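2,5-dihydroxypyridine 5,6-dioxygenase (Pseudomonas putida KT2440, PDB 7CUP) catalyses the iron-dependent, dioxygen-driven ring opening of 2,5-dihydroxypyridine to N-formylmaleamate in the aerobic breakdown of nicotinate. Local coordinates at residues Y180-E183 and P184-D188. Sequence-based numbering, arbitrary orientation.
Sequences YADE and PGRWD
Arg-186 NE is shared by two acceptors, Tyr-180 O and Asp-188 OD2. Arg-186 NE donates a weak hydrogen bond of 3.4 Å to Tyr-180 O, which lies at the guanidinium edge, in its plane. Asp-188 OD2, also in that plane, accepts side-on from two nitrogens, Arg-186 NH2 at 2.8 Å and Arg-186 NE at 3.2 Å, both from one face of the carboxylate. Tyr-178 N also donates to OD2, and Thr-176 OG1 bonds to Arg-186 NH2, which helps fix the guanidinium's rotation. With CG turned opposite the backbone N (chi1 -176°), the Arg-186 chain runs straight out to NE; the last torsion (chi4 69°) then swings the guanidinium round to Asp-188. Arg-186 CD passes Asp-182 OD1 at 3.7 Å. That carboxylate stands nearly perpendicular to the guanidinium and no N-H points at it, so any pull is probably by charge only. Asp-182 OD1 bonds to Tyr-178 OH, and OD2 makes salt bridges to Lys-139 and Arg-20. A water bonded to Arg-186 NH1 links weakly to Glu-183 OE2. The chain reverses in a type II beta turn, Glu-183 to Arg-186, with Gly-185 at positive phi. Arg-186 N closes it on Glu-183 O at 3.1 Å. The loop joins strand 175-177 to strand 187-189, an outer strand of the parallel sheet; Trp-187 points away from 180-183 and packs on helix 107-114 and the paired strand 118-121.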
loop_
_atom_site.group_PDB
_atom_site.type_symbol
_atom_site.label_atom_id
_atom_site.label_comp_id
_atom_site.label_asym_id
_atom_site.label_seq_id
_atom_site.Cartn_x
_atom_site.Cartn_y
_atom_site.Cartn_z
ATOM N N TYR A 180 18.793 26.957 -0.326
ATOM C CA TYR A 180 17.484 27.402 0.223
ATOM C C TYR A 180 16.966 28.578 -0.597
ATOM O O TYR A 180 17.777 29.223 -1.308
ATOM C CB TYR A 180 17.568 27.561 1.748
ATOM C CG TYR A 180 18.516 28.584 2.327
ATOM C CD1 TYR A 180 19.806 28.249 2.713
ATOM C CD2 TYR A 180 18.096 29.891 2.581
ATOM C CE1 TYR A 180 20.660 29.186 3.278
ATOM C CE2 TYR A 180 18.938 30.833 3.165
ATOM C CZ TYR A 180 20.227 30.484 3.520
ATOM O OH TYR A 180 21.039 31.422 4.099
ATOM N N ALA A 181 15.638 28.767 -0.586
ATOM C CA ALA A 181 14.899 29.750 -1.401
ATOM C C ALA A 181 14.304 30.854 -0.520
ATOM O O ALA A 181 13.064 30.855 -0.339
ATOM C CB ALA A 181 13.830 29.051 -2.183
ATOM N N ASP A 182 15.164 31.774 -0.062
ATOM C CA ASP A 182 14.876 32.835 0.939
ATOM C C ASP A 182 14.406 34.115 0.239
ATOM O O ASP A 182 13.640 34.851 0.817
ATOM C CB ASP A 182 16.066 33.090 1.881
ATOM C CG ASP A 182 17.373 33.422 1.186
ATOM O OD1 ASP A 182 17.576 32.957 0.047
ATOM O OD2 ASP A 182 18.187 34.117 1.814
ATOM N N GLU A 183 14.781 34.359 -0.995
ATOM C CA GLU A 183 14.436 35.639 -1.635
ATOM C C GLU A 183 13.329 35.442 -2.651
ATOM O O GLU A 183 13.222 34.403 -3.285
ATOM C CB GLU A 183 15.701 36.215 -2.244
ATOM C CG GLU A 183 16.595 36.788 -1.173
ATOM C CD GLU A 183 17.872 37.311 -1.765
ATOM O OE1 GLU A 183 18.922 37.149 -1.106
ATOM O OE2 GLU A 183 17.802 37.825 -2.915
ATOM N N PRO A 184 12.521 36.489 -2.891
ATOM C CA PRO A 184 11.407 36.372 -3.821
ATOM C C PRO A 184 11.964 36.099 -5.231
ATOM O O PRO A 184 13.028 36.596 -5.564
ATOM C CB PRO A 184 10.645 37.711 -3.696
ATOM C CG PRO A 184 11.339 38.489 -2.568
ATOM C CD PRO A 184 12.691 37.849 -2.339
ATOM N N GLY A 185 11.280 35.252 -6.008
ATOM C CA GLY A 185 11.692 34.896 -7.364
ATOM C C GLY A 185 12.941 34.025 -7.363
ATOM O O GLY A 185 13.459 33.782 -8.450
ATOM N N ARG A 186 13.400 33.522 -6.218
ATOM C CA ARG A 186 14.667 32.738 -6.180
ATOM C C ARG A 186 14.369 31.253 -6.402
ATOM O O ARG A 186 13.413 30.725 -5.797
ATOM C CB ARG A 186 15.435 32.868 -4.868
ATOM C CG ARG A 186 16.768 32.134 -4.888
ATOM C CD ARG A 186 17.590 32.163 -3.587
ATOM N NE ARG A 186 18.805 31.390 -3.773
ATOM C CZ ARG A 186 19.812 31.763 -4.562
ATOM N NH1 ARG A 186 19.772 32.928 -5.186
ATOM N NH2 ARG A 186 20.865 30.975 -4.711
ATOM N N TRP A 187 15.200 30.613 -7.223
ATOM C CA TRP A 187 15.251 29.141 -7.379
ATOM C C TRP A 187 16.531 28.676 -6.684
ATOM O O TRP A 187 17.597 29.337 -6.840
ATOM C CB TRP A 187 15.184 28.701 -8.855
ATOM C CG TRP A 187 15.180 27.213 -9.015
ATOM C CD1 TRP A 187 14.103 26.392 -9.178
ATOM C CD2 TRP A 187 16.334 26.353 -9.043
ATOM N NE1 TRP A 187 14.509 25.085 -9.293
ATOM C CE2 TRP A 187 15.869 25.031 -9.215
ATOM C CE3 TRP A 187 17.713 26.580 -8.997
ATOM C CZ2 TRP A 187 16.733 23.943 -9.313
ATOM C CZ3 TRP A 187 18.564 25.498 -9.060
ATOM C CH2 TRP A 187 18.079 24.197 -9.220
ATOM N N ASP A 188 16.436 27.620 -5.893
ATOM C CA ASP A 188 17.636 26.950 -5.327
ATOM C C ASP A 188 17.321 25.474 -5.093
ATOM O O ASP A 188 16.168 25.051 -5.333
ATOM C CB ASP A 188 18.138 27.671 -4.079
ATOM C CG ASP A 188 19.644 27.594 -3.864
ATOM O OD1 ASP A 188 20.239 26.519 -4.155
ATOM O OD2 ASP A 188 20.226 28.609 -3.354
HETATM O O HOH W 1 17.896 35.047 -4.784
#